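Local coordinates for uncharacterized protein (Streptococcus pneumoniae, PDB 3LFT) that probably serves as the substrate-binding component of an ABC transporter and holds L-tryptophan in the cleft between its two lobes, at residues Leu18-Ile23 / Ile39-Ser44; Gln57-Gly62 / Ser79-Leu84; Leu125-Thr130 / Glu159-Thr164; Val182-Val187 / Ser212-Tyr217; Ser200-Val205 / Ile216-Thr221. One frame throughout, in Å; residues are numbered along the deposited sequence.

Five contacts are spread over both lobes of this two-domain binding protein, which holds tryptophan between them. Contacts 1 and 2 lie in the lobe built on the six-stranded parallel sheet, with centres about 17 Å apart; they touch where strand 37-43 meets helix 48-58. Contacts 3, 4 and 5 come later in the chain and belong to the lobe with the four-stranded parallel sheet. Contacts 4 and 5 share Ile216 and Tyr217 of strand 216-218, and Tyr217 OH also bonds to Thr130 of contact 3. Centres of contacts 2 and 3 are about 45 Å apart. Each lobe gives a residue of these contacts to the tryptophan pocket, Ile19 in contact 1 and Ala220 in contact 5.

Contact 1 (Leu18-Ile23 / Ile39-Ser44); sequences LIYKGI and IDFMNS
Tyr20 of helix 14-29 lays its ring against Phe41 of strand 37-43 and ends on Ile39. With CG swung opposite the backbone N (chi1 -177°), the CB of Tyr20 sends the ring away from the helix and toward the strand. Contact starts at the root of the ring, where Tyr20 CG lies 4.0 Å from Phe41 CE1. One side of the ring follows: Tyr20 CD1 is 3.7 Å from Phe41 CE1, and Tyr20 CE1 is 3.6 Å from Phe41 CD1. The closest approach comes at the far end, with Tyr20 CZ 3.4 Å from Phe41 CD1. Phe41 CD1 sits over one face of the tyrosine ring, displaced toward its rim, so the pair forms an offset stack with centroids 4.5 Å apart and planes inclined by 28°. Beyond the ring, Tyr20 OH meets the CG2 branch of Ile39 at 3.5 Å, a methyl that approaches from the opposite direction. Contact across the two segments is therefore aromatic and apolar, and on the helix Tyr20 makes all the contacts within 4.5 Å. Gln9 of strand 3-9 also touches both rings, and Asp40 and Met42, alternating with Ile39 and Phe41, pack instead against helix 48-58. Ile19, next to Tyr20 on the helix, touches the bound tryptophan, although the Tyr20 side chain itself stays about 11 Å from that ligand. Helix packing of this kind belongs to a beta-alpha-beta crossover, here strand 3-9, helix 14-29 and strand 37-43, the opening unit of the parallel sheet in this periplasmic-binding-protein fold.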
# COMPACT_ATOMS: atom_id res chain seq x y z
N LEU A 18 -0.91 9.68 5.13
CA LEU A 18 -2.36 9.85 5.17
C LEU A 18 -3.04 8.75 5.99
O LEU A 18 -3.99 9.03 6.74
CB LEU A 18 -2.93 9.96 3.75
CG LEU A 18 -4.41 10.29 3.60
CD1 LEU A 18 -4.87 11.51 4.41
CD2 LEU A 18 -4.70 10.49 2.12
N ILE A 19 -2.56 7.51 5.88
CA ILE A 19 -3.02 6.45 6.75
C ILE A 19 -2.80 6.82 8.22
O ILE A 19 -3.72 6.66 9.05
CB ILE A 19 -2.36 5.11 6.39
CG1 ILE A 19 -2.85 4.67 5.00
CG2 ILE A 19 -2.66 4.04 7.46
CD1 ILE A 19 -2.02 3.53 4.45
N TYR A 20 -1.62 7.33 8.56
CA TYR A 20 -1.37 7.70 9.94
C TYR A 20 -2.31 8.83 10.40
O TYR A 20 -2.80 8.80 11.54
CB TYR A 20 0.12 8.04 10.18
CG TYR A 20 0.43 8.36 11.63
CD1 TYR A 20 1.12 9.53 11.97
CD2 TYR A 20 0.02 7.52 12.66
CE1 TYR A 20 1.42 9.82 13.31
CE2 TYR A 20 0.29 7.82 13.99
CZ TYR A 20 0.98 8.95 14.29
OH TYR A 20 1.25 9.23 15.62
N LYS A 21 -2.57 9.81 9.54
CA LYS A 21 -3.53 10.87 9.85
C LYS A 21 -4.89 10.23 10.16
O LYS A 21 -5.56 10.58 11.14
CB LYS A 21 -3.63 11.86 8.69
CG LYS A 21 -4.94 12.66 8.62
CD LYS A 21 -4.96 13.84 9.58
CE LYS A 21 -6.28 14.58 9.46
NZ LYS A 21 -6.95 14.31 8.15
N GLY A 22 -5.30 9.27 9.31
CA GLY A 22 -6.55 8.53 9.53
C GLY A 22 -6.58 7.79 10.85
O GLY A 22 -7.59 7.80 11.55
N ILE A 23 -5.46 7.15 11.23
CA ILE A 23 -5.37 6.49 12.53
C ILE A 23 -5.67 7.47 13.65
O ILE A 23 -6.48 7.19 14.54
CB ILE A 23 -3.99 5.82 12.72
CG1 ILE A 23 -3.85 4.59 11.80
CG2 ILE A 23 -3.75 5.45 14.22
CD1 ILE A 23 -2.42 4.06 11.70
N ILE A 39 1.00 8.26 22.35
CA ILE A 39 1.47 7.60 21.13
C ILE A 39 2.97 7.77 21.02
O ILE A 39 3.47 8.90 21.00
CB ILE A 39 0.79 8.15 19.86
CG1 ILE A 39 -0.74 8.04 19.98
CG2 ILE A 39 1.32 7.44 18.61
CD1 ILE A 39 -1.53 8.65 18.79
N ASP A 40 3.68 6.65 20.98
CA ASP A 40 5.12 6.66 20.65
C ASP A 40 5.28 6.29 19.18
O ASP A 40 5.15 5.12 18.80
CB ASP A 40 5.90 5.70 21.55
CG ASP A 40 7.42 5.86 21.43
OD1 ASP A 40 7.90 6.90 20.90
OD2 ASP A 40 8.14 4.96 21.88
N PHE A 41 5.56 7.30 18.36
CA PHE A 41 5.66 7.16 16.92
C PHE A 41 7.11 7.06 16.46
O PHE A 41 7.94 7.88 16.86
CB PHE A 41 5.00 8.35 16.23
CG PHE A 41 5.10 8.30 14.72
CD1 PHE A 41 4.14 7.62 13.97
CD2 PHE A 41 6.15 8.91 14.06
CE1 PHE A 41 4.25 7.56 12.58
CE2 PHE A 41 6.26 8.86 12.67
CZ PHE A 41 5.29 8.18 11.93
N MSE A 42 7.38 6.08 15.60
CA MSE A 42 8.70 5.92 15.01
C MSE A 42 8.57 5.62 13.52
O MSE A 42 7.59 5.01 13.10
CB MSE A 42 9.45 4.77 15.69
CG MSE A 42 9.52 4.86 17.21
SE MSE A 42 10.82 3.62 17.95
CE MSE A 42 12.40 4.71 17.64
N ASN A 43 9.57 6.04 12.75
CA ASN A 43 9.59 5.82 11.30
C ASN A 43 10.92 5.16 10.94
O ASN A 43 12.00 5.71 11.20
CB ASN A 43 9.42 7.16 10.58
CG ASN A 43 9.20 7.00 9.09
OD1 ASN A 43 9.82 6.16 8.45
ND2 ASN A 43 8.33 7.83 8.53
N SER A 44 10.86 3.95 10.40
CA SER A 44 12.06 3.19 10.05
C SER A 44 12.71 3.61 8.72
O SER A 44 13.77 3.06 8.36
CB SER A 44 11.79 1.69 10.10
OG SER A 44 10.59 1.36 9.43

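Contact 2 (Gln57-Gly62 / Ser79-Leu84)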
# COMPACT_ATOMS: atom_id res chain seq x y z
N GLN A 57 12.44 -2.09 20.42
CA GLN A 57 12.16 -1.04 21.40
C GLN A 57 10.66 -0.93 21.69
O GLN A 57 10.25 -0.93 22.85
CB GLN A 57 12.72 0.29 20.89
CG GLN A 57 14.23 0.37 20.96
CD GLN A 57 14.88 1.44 20.09
OE1 GLN A 57 14.27 2.03 19.19
NE2 GLN A 57 16.17 1.66 20.35
N LEU A 58 9.85 -0.88 20.63
CA LEU A 58 8.41 -0.60 20.78
C LEU A 58 7.66 -1.69 21.54
O LEU A 58 6.66 -1.40 22.20
CB LEU A 58 7.77 -0.34 19.41
CG LEU A 58 8.14 0.98 18.72
CD1 LEU A 58 7.77 0.92 17.22
CD2 LEU A 58 7.44 2.17 19.39
N VAL A 59 8.13 -2.93 21.45
CA VAL A 59 7.41 -4.04 22.10
C VAL A 59 7.86 -4.27 23.53
O VAL A 59 7.27 -5.11 24.23
CB VAL A 59 7.48 -5.37 21.29
CG1 VAL A 59 6.98 -5.16 19.86
CG2 VAL A 59 8.88 -5.97 21.30
N ALA A 60 8.86 -3.52 23.98
CA ALA A 60 9.45 -3.67 25.31
C ALA A 60 9.39 -2.37 26.11
O ALA A 60 10.17 -2.18 27.06
CB ALA A 60 10.87 -4.16 25.18
N ASN A 61 8.45 -1.49 25.77
CA ASN A 61 8.37 -0.16 26.37
C ASN A 61 7.04 0.19 27.06
O ASN A 61 6.67 1.36 27.16
CB ASN A 61 8.73 0.90 25.32
CG ASN A 61 9.05 2.25 25.94
OD1 ASN A 61 9.80 2.34 26.92
ND2 ASN A 61 8.46 3.32 25.39
N GLY A 62 6.33 -0.81 27.56
CA GLY A 62 5.08 -0.57 28.29
C GLY A 62 3.85 -0.17 27.46
O GLY A 62 2.84 0.28 28.00
N SER A 79 7.36 -10.15 14.54
CA SER A 79 8.54 -10.97 14.80
C SER A 79 9.06 -10.70 16.22
O SER A 79 9.54 -11.62 16.89
CB SER A 79 9.62 -10.65 13.77
OG SER A 79 10.79 -11.39 14.03
N ALA A 80 8.97 -9.44 16.65
CA ALA A 80 9.54 -9.00 17.92
C ALA A 80 8.70 -9.40 19.13
O ALA A 80 9.22 -9.45 20.25
CB ALA A 80 9.75 -7.48 17.88
N THR A 81 7.41 -9.68 18.92
CA THR A 81 6.53 -10.11 20.01
C THR A 81 5.46 -11.08 19.55
O THR A 81 4.85 -10.88 18.48
CB THR A 81 5.87 -8.91 20.73
OG1 THR A 81 5.13 -9.39 21.86
CG2 THR A 81 4.92 -8.10 19.81
N LYS A 82 5.23 -12.11 20.35
CA LYS A 82 4.17 -13.07 20.09
C LYS A 82 2.99 -12.87 21.03
O LYS A 82 1.94 -13.51 20.88
CB LYS A 82 4.68 -14.52 20.19
CG LYS A 82 5.95 -14.82 19.38
CD LYS A 82 5.77 -14.48 17.91
CE LYS A 82 6.98 -14.89 17.06
NZ LYS A 82 6.86 -14.36 15.67
N ASP A 83 3.14 -11.97 22.01
CA ASP A 83 2.07 -11.83 23.03
C ASP A 83 1.42 -10.44 23.11
O ASP A 83 0.24 -10.35 23.45
CB ASP A 83 2.43 -12.40 24.43
CG ASP A 83 3.74 -11.88 24.96
OD1 ASP A 83 4.24 -10.85 24.47
OD2 ASP A 83 4.28 -12.51 25.90
N LEU A 84 2.14 -9.39 22.75
CA LEU A 84 1.57 -8.04 22.74
C LEU A 84 0.73 -7.87 21.47
O LEU A 84 1.19 -8.25 20.40
CB LEU A 84 2.71 -7.01 22.78
CG LEU A 84 2.28 -5.55 22.92
CD1 LEU A 84 1.72 -5.29 24.31
CD2 LEU A 84 3.46 -4.64 22.62
O HOH W 1 6.28 -8.27 24.06
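Val59 and Thr81 bring the two backbones to 6.5 Å, CA to CA, near the ends of helices 48-58 and 71-80. Val59 turns both of its methyls to the other segment. Its CG1 meets Thr81 CG2 at 3.6 Å, the two side chains lying side by side and pointing opposite ways, while Val59 CG2 reaches Ala80 CB at 3.8 Å. Leu84 CD2 meets the backbone side of the valine, 4.0 Å from Val59 CA. Thr81 divides its side chain between two tasks: the methyl joins this apolar patch, and OG1, at a chi1 of -174°, looks to the following turn. Leu84 N donates to Thr81 OG1 over 3.1 Å in a nearly straight bond (169°). Asp83 N adds a longer bond of 3.3 Å to Thr81 OG1, so the hydroxyl oxygen grips the turn twice, as an ST turn and an ST motif together. A water lies 2.7 Å from Thr81 OG1 and donates a weak bond to Val59 O, forming a slender polar bridge across the contact. Leu84 packs on Val66 of strand 65-69, and Asn109 ND2 holds the carbonyls of both Thr81 and Leu84. Leu58, one residue before Val59, covers strands 37-43 and 65-69, so the contact joins the ends of two successive helices that pack on strands of the large parallel sheet.

Contact 3 (Leu125-Thr130 / Glu159-Thr164)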
# COMPACT_ATOMS: atom_id res chain seq x y z
N LEU A 125 -9.21 -1.12 -16.66
CA LEU A 125 -8.91 0.29 -16.93
C LEU A 125 -7.83 0.44 -18.00
O LEU A 125 -7.93 1.30 -18.89
CB LEU A 125 -8.49 1.00 -15.64
CG LEU A 125 -8.22 2.52 -15.76
CD1 LEU A 125 -9.42 3.33 -16.23
CD2 LEU A 125 -7.73 3.03 -14.39
N ILE A 126 -6.78 -0.38 -17.90
CA ILE A 126 -5.73 -0.36 -18.91
C ILE A 126 -6.28 -0.65 -20.31
O ILE A 126 -5.95 0.04 -21.28
CB ILE A 126 -4.59 -1.33 -18.56
CG1 ILE A 126 -3.89 -0.86 -17.28
CG2 ILE A 126 -3.59 -1.45 -19.74
CD1 ILE A 126 -2.97 -1.92 -16.63
N LYS A 127 -7.13 -1.68 -20.41
CA LYS A 127 -7.76 -2.06 -21.67
C LYS A 127 -8.65 -0.94 -22.22
O LYS A 127 -8.71 -0.75 -23.44
CB LYS A 127 -8.60 -3.32 -21.49
CG LYS A 127 -7.82 -4.57 -21.17
CD LYS A 127 -7.01 -5.11 -22.34
CE LYS A 127 -7.90 -5.61 -23.46
NZ LYS A 127 -7.11 -6.44 -24.40
N ALA A 128 -9.33 -0.22 -21.34
CA ALA A 128 -10.26 0.83 -21.77
C ALA A 128 -9.55 2.13 -22.12
O ALA A 128 -9.89 2.78 -23.12
CB ALA A 128 -11.29 1.07 -20.69
N LEU A 129 -8.56 2.49 -21.32
CA LEU A 129 -7.93 3.80 -21.44
C LEU A 129 -6.79 3.84 -22.45
O LEU A 129 -6.59 4.83 -23.15
CB LEU A 129 -7.46 4.26 -20.04
CG LEU A 129 -6.90 5.67 -19.89
CD1 LEU A 129 -7.89 6.73 -20.33
CD2 LEU A 129 -6.50 5.89 -18.44
N THR A 130 -6.02 2.75 -22.51
CA THR A 130 -4.91 2.64 -23.46
C THR A 130 -5.06 1.33 -24.24
O THR A 130 -4.35 0.35 -23.97
CB THR A 130 -3.52 2.73 -22.78
OG1 THR A 130 -3.47 1.84 -21.66
CG2 THR A 130 -3.25 4.16 -22.30
N GLU A 159 -3.26 -11.61 -18.38
CA GLU A 159 -3.15 -12.64 -19.41
C GLU A 159 -4.53 -13.02 -19.97
O GLU A 159 -4.69 -13.16 -21.19
CB GLU A 159 -2.42 -13.86 -18.84
N LYS A 160 -5.52 -13.14 -19.09
CA LYS A 160 -6.90 -13.43 -19.49
C LYS A 160 -7.52 -12.36 -20.40
O LYS A 160 -8.36 -12.68 -21.27
CB LYS A 160 -7.81 -13.62 -18.26
CG LYS A 160 -7.80 -15.02 -17.71
CD LYS A 160 -8.92 -15.21 -16.70
CE LYS A 160 -8.84 -16.59 -16.07
NZ LYS A 160 -10.10 -16.95 -15.34
N ALA A 161 -7.08 -11.12 -20.21
CA ALA A 161 -7.54 -9.98 -21.00
C ALA A 161 -6.68 -9.76 -22.24
O ALA A 161 -6.88 -8.78 -22.97
CB ALA A 161 -7.58 -8.72 -20.14
N GLY A 162 -5.73 -10.66 -22.47
CA GLY A 162 -4.92 -10.63 -23.68
C GLY A 162 -3.71 -9.74 -23.64
O GLY A 162 -3.17 -9.37 -24.69
N LEU A 163 -3.26 -9.41 -22.43
CA LEU A 163 -2.05 -8.62 -22.23
C LEU A 163 -0.90 -9.52 -21.78
O LEU A 163 -1.13 -10.64 -21.31
CB LEU A 163 -2.30 -7.55 -21.17
CG LEU A 163 -3.34 -6.49 -21.54
CD1 LEU A 163 -3.72 -5.70 -20.31
CD2 LEU A 163 -2.80 -5.56 -22.62
N THR A 164 0.32 -9.04 -21.94
CA THR A 164 1.50 -9.75 -21.44
C THR A 164 2.16 -8.90 -20.35
O THR A 164 2.20 -7.66 -20.44
CB THR A 164 2.51 -10.04 -22.57
OG1 THR A 164 1.89 -10.88 -23.56
CG2 THR A 164 3.76 -10.75 -22.03
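Lys127 meets the flat peptide carbonyl of Ala161 end-on with its ammonium group. Lys127 NZ donates to Ala161 O over 2.8 Å, and the C=O...N angle of 173° puts the nitrogen nearly in line with the carbonyl. To arrive there the lysine chain folds twice, at chi2 (-71°) and again at chi3; the bends bring CD and CE in beside the carbonyl oxygen and leave NZ in bonding reach. Lys127 CE comes within 3.4 Å of Ala161 O, and Lys127 CD lies 3.9 Å from CD1 of Leu163. In this last pair the side chains run antiparallel, the leucine methyl flanking the aliphatic stem while the charged end goes to the backbone. Ala161 CB adds a looser touch, 4.3 Å from Lys127 CD. Deeper in, Ile126 CG2 stands 4.3 Å from Leu163 CD1, so that one leucine methyl serves both the lysine stem and the isoleucine. The acceptor belongs to a helix end: Gly162, with positive phi, closes helix 145-160 in a Schellman motif. A positive charge at this C-terminal end of helix 145-160 would probably be favourable to the helix dipole. Ile126 and Leu163 both rest on Ile136 of strand 135-141, and Ile126 also touches Tyr217 of strand 216-218. Thr130 OG1 is hydrogen-bonded to the hydroxyl of Tyr217. The contact thus ties the C-terminal turns of helices 119-129 and 145-160 together above the four-stranded sheet, just before strand 164-170 begins.

Contact 4 (Val182-Val187 / Ser212-Tyr217)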
# COMPACT_ATOMS: atom_id res chain seq x y z
N VAL A 182 15.72 0.44 -18.86
CA VAL A 182 15.69 -0.86 -19.53
C VAL A 182 14.26 -1.27 -19.91
O VAL A 182 13.98 -1.62 -21.06
CB VAL A 182 16.35 -1.97 -18.66
CG1 VAL A 182 16.13 -3.36 -19.27
CG2 VAL A 182 17.83 -1.68 -18.44
N MSE A 183 13.35 -1.20 -18.95
CA MSE A 183 12.01 -1.71 -19.19
C MSE A 183 11.26 -0.92 -20.24
O MSE A 183 10.48 -1.48 -20.98
CB MSE A 183 11.21 -1.80 -17.89
CG MSE A 183 10.70 -0.47 -17.36
SE MSE A 183 10.08 -0.60 -15.55
CE MSE A 183 8.49 -1.67 -15.82
N THR A 184 11.52 0.38 -20.35
CA THR A 184 10.71 1.20 -21.26
C THR A 184 11.01 0.97 -22.74
O THR A 184 10.24 1.41 -23.60
CB THR A 184 10.68 2.72 -20.90
OG1 THR A 184 12.00 3.27 -20.89
CG2 THR A 184 9.98 2.98 -19.56
N SER A 185 12.11 0.29 -23.05
CA SER A 185 12.40 -0.14 -24.42
C SER A 185 11.76 -1.50 -24.71
O SER A 185 11.76 -1.96 -25.86
CB SER A 185 13.91 -0.23 -24.64
OG SER A 185 14.40 -1.49 -24.23
N LYS A 186 11.21 -2.13 -23.67
CA LYS A 186 10.66 -3.49 -23.77
C LYS A 186 9.14 -3.58 -23.63
O LYS A 186 8.53 -4.59 -24.03
CB LYS A 186 11.28 -4.39 -22.70
CG LYS A 186 12.76 -4.70 -22.92
CD LYS A 186 13.35 -5.41 -21.71
CE LYS A 186 14.77 -5.89 -21.95
NZ LYS A 186 14.78 -7.04 -22.91
N VAL A 187 8.53 -2.56 -23.03
CA VAL A 187 7.11 -2.62 -22.69
C VAL A 187 6.37 -1.37 -23.14
O VAL A 187 6.98 -0.33 -23.41
CB VAL A 187 6.87 -2.85 -21.17
CG1 VAL A 187 7.63 -4.07 -20.68
CG2 VAL A 187 7.24 -1.61 -20.35
N SER A 212 10.77 8.40 -22.42
CA SER A 212 10.16 7.25 -23.06
C SER A 212 8.68 7.46 -23.32
O SER A 212 8.15 6.98 -24.32
CB SER A 212 10.37 6.01 -22.22
OG SER A 212 9.57 4.95 -22.70
N LYS A 213 8.04 8.20 -22.42
CA LYS A 213 6.64 8.60 -22.55
C LYS A 213 5.66 7.44 -22.60
O LYS A 213 4.67 7.47 -23.33
CB LYS A 213 6.46 9.61 -23.69
CG LYS A 213 7.44 10.78 -23.57
CD LYS A 213 7.17 11.87 -24.54
CE LYS A 213 8.40 12.73 -24.71
NZ LYS A 213 8.71 13.57 -23.52
N LYS A 214 5.96 6.41 -21.82
CA LYS A 214 5.06 5.27 -21.67
C LYS A 214 4.07 5.64 -20.59
O LYS A 214 4.44 6.28 -19.61
CB LYS A 214 5.81 4.02 -21.19
CG LYS A 214 6.95 3.59 -22.07
CD LYS A 214 6.56 3.62 -23.54
CE LYS A 214 7.79 3.49 -24.40
NZ LYS A 214 7.40 3.20 -25.78
N PRO A 215 2.80 5.23 -20.73
CA PRO A 215 1.89 5.47 -19.60
C PRO A 215 2.27 4.64 -18.38
O PRO A 215 2.69 3.48 -18.51
CB PRO A 215 0.55 4.99 -20.14
CG PRO A 215 0.88 4.06 -21.25
CD PRO A 215 2.14 4.58 -21.87
N ILE A 216 2.10 5.23 -17.20
CA ILE A 216 2.34 4.56 -15.92
C ILE A 216 1.00 4.38 -15.22
O ILE A 216 0.21 5.34 -15.10
CB ILE A 216 3.29 5.36 -15.02
CG1 ILE A 216 4.58 5.73 -15.75
CG2 ILE A 216 3.64 4.57 -13.77
CD1 ILE A 216 5.33 6.89 -15.07
N TYR A 217 0.74 3.16 -14.77
CA TYR A 217 -0.44 2.84 -13.98
C TYR A 217 0.01 2.42 -12.57
O TYR A 217 0.18 1.22 -12.29
CB TYR A 217 -1.21 1.70 -14.64
CG TYR A 217 -1.96 2.07 -15.90
CD1 TYR A 217 -3.29 2.49 -15.82
CD2 TYR A 217 -1.38 1.96 -17.17
CE1 TYR A 217 -4.02 2.78 -16.96
CE2 TYR A 217 -2.12 2.27 -18.33
CZ TYR A 217 -3.42 2.68 -18.20
OH TYR A 217 -4.18 2.97 -19.32
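Thr184 packs tightly against Ser212 and the stem of Lys214, while the far side of its turn is looser. Ser212 and Lys214 are each modelled in two conformers, and the distances here belong to one of them. In that copy Ser212 CB stands 3.6 Å from Thr184 CB. The two hydroxyls do not pair: a chi1 of 59° tucks Thr184 OG1 back over its own backbone, where it bonds to Val180 O in the preceding helical turn. The threonine methyl faces the lysine instead, with Thr184 CG2 4.0 Å from Lys214 CG. From there the Lys214 chain bends at chi2 and passes over the turn, bringing its CE to 3.3 Å from Thr184 O. On the loose side, Lys214 CD keeps 4.0 Å from Val187 O, a carbon-to-carbonyl packing without a polar bond, and Ser185, whose CB points away from 212-217, is exposed. Thr184 also packs on Ile190 of strand 189-192 and on Asn209, and Val187 on Phe168 of strand 164-170. The turn at the end of helix 176-183 is thereby held to the loop that leads into strand 216-218, which pairs with strand 189-192.

Contact 5 (Ser200-Val205 / Ile216-Thr221); sequences SGFPTV and IYPSAT
Phe202 and Val205 of helix 202-208 meet Ile216 and Pro218 of strand 216-218 in a buried, wholly apolar contact. Aromatic-to-aliphatic packing comes first. A trans first torsion of the phenylalanine (chi1 -169°) sends the ring toward the strand with its far end leading. Ile216 CG2 sits at the edge of that ring, in its plane, 3.9 Å from Phe202 CZ. Pro218 arrives at about a right angle to the phenylalanine side chain: its CG is 3.7 Å from Phe202 CZ, and its CB is 3.8 Å from Phe202 CE1. The tip of the ring thus abuts both, the isoleucine branch at its edge and the proline obliquely. Aliphatic packing completes the set one helical turn later, where Val205 CG1 touches Ile216 CD1 at 4.1 Å. Ile216 therefore uses both of its branches, CG2 for the phenylalanine and the CD1 end for the valine. Beyond the strand, Ser219 centres an inverse gamma turn; Ala220, which follows at the N-cap of helix 221-224, touches the bound tryptophan. Met223 of that helix touches both Phe202 and Pro218. Strand 189-192, helix 202-208 and strand 216-218 form a beta-alpha-beta crossover, with the ligand near the carboxyl end of the last strand, as expected for a Rossmann-like lobe of a periplasmic binding protein.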
# COMPACT_ATOMS: atom_id res chain seq x y z
N SER A 200 8.04 5.12 -2.44
CA SER A 200 9.00 6.01 -1.82
C SER A 200 9.95 6.64 -2.85
O SER A 200 10.52 7.70 -2.57
CB SER A 200 9.78 5.27 -0.73
OG SER A 200 10.75 4.42 -1.29
N GLY A 201 10.11 6.00 -4.00
CA GLY A 201 10.97 6.53 -5.06
C GLY A 201 10.22 6.89 -6.31
O GLY A 201 10.81 6.94 -7.39
N PHE A 202 8.92 7.17 -6.20
CA PHE A 202 8.11 7.32 -7.41
C PHE A 202 8.50 8.49 -8.33
O PHE A 202 8.45 8.35 -9.55
CB PHE A 202 6.61 7.28 -7.14
CG PHE A 202 5.81 7.16 -8.39
CD1 PHE A 202 5.81 5.97 -9.13
CD2 PHE A 202 5.11 8.26 -8.90
CE1 PHE A 202 5.13 5.88 -10.33
CE2 PHE A 202 4.41 8.15 -10.10
CZ PHE A 202 4.43 6.96 -10.80
N PRO A 203 8.90 9.64 -7.77
CA PRO A 203 9.36 10.70 -8.68
C PRO A 203 10.52 10.27 -9.58
O PRO A 203 10.66 10.80 -10.69
CB PRO A 203 9.73 11.84 -7.73
CG PRO A 203 8.75 11.65 -6.58
CD PRO A 203 8.71 10.15 -6.39
N THR A 204 11.31 9.29 -9.15
CA THR A 204 12.41 8.77 -9.97
C THR A 204 11.87 7.98 -11.17
O THR A 204 12.42 8.05 -12.27
CB THR A 204 13.34 7.87 -9.15
OG1 THR A 204 13.89 8.65 -8.09
CG2 THR A 204 14.48 7.29 -9.99
N VAL A 205 10.76 7.26 -10.96
CA VAL A 205 10.10 6.57 -12.07
C VAL A 205 9.64 7.60 -13.10
O VAL A 205 9.88 7.44 -14.30
CB VAL A 205 8.89 5.74 -11.59
CG1 VAL A 205 8.23 5.05 -12.77
CG2 VAL A 205 9.30 4.71 -10.52
N ILE A 216 2.10 5.23 -17.20
CA ILE A 216 2.34 4.56 -15.92
C ILE A 216 1.00 4.38 -15.22
O ILE A 216 0.21 5.34 -15.10
CB ILE A 216 3.29 5.36 -15.02
CG1 ILE A 216 4.58 5.73 -15.75
CG2 ILE A 216 3.64 4.57 -13.77
CD1 ILE A 216 5.33 6.89 -15.07
N TYR A 217 0.74 3.16 -14.77
CA TYR A 217 -0.44 2.84 -13.98
C TYR A 217 0.01 2.42 -12.57
O TYR A 217 0.18 1.22 -12.29
CB TYR A 217 -1.21 1.70 -14.64
CG TYR A 217 -1.96 2.07 -15.90
CD1 TYR A 217 -3.29 2.49 -15.82
CD2 TYR A 217 -1.38 1.96 -17.17
CE1 TYR A 217 -4.02 2.78 -16.96
CE2 TYR A 217 -2.12 2.27 -18.33
CZ TYR A 217 -3.42 2.68 -18.20
OH TYR A 217 -4.18 2.97 -19.32
N PRO A 218 0.21 3.39 -11.67
CA PRO A 218 0.79 3.09 -10.35
C PRO A 218 -0.32 3.05 -9.30
O PRO A 218 -1.20 3.92 -9.28
CB PRO A 218 1.73 4.26 -10.11
CG PRO A 218 1.01 5.45 -10.79
CD PRO A 218 0.14 4.85 -11.90
N SER A 219 -0.28 2.06 -8.42
CA SER A 219 -1.39 1.76 -7.50
C SER A 219 -1.49 2.64 -6.27
O SER A 219 -1.57 2.15 -5.13
CB SER A 219 -1.34 0.27 -7.11
OG SER A 219 -1.39 -0.54 -8.26
N ALA A 220 -1.48 3.96 -6.48
CA ALA A 220 -1.78 4.92 -5.42
C ALA A 220 -2.12 6.27 -5.99
O ALA A 220 -1.49 6.71 -6.95
CB ALA A 220 -0.59 5.09 -4.48
N THR A 221 -3.10 6.93 -5.39
CA THR A 221 -3.43 8.31 -5.73
C THR A 221 -2.20 9.19 -5.67
O THR A 221 -1.99 10.00 -6.56
CB THR A 221 -4.54 8.85 -4.81
OG1 THR A 221 -5.71 8.05 -5.02
CG2 THR A 221 -4.86 10.31 -5.08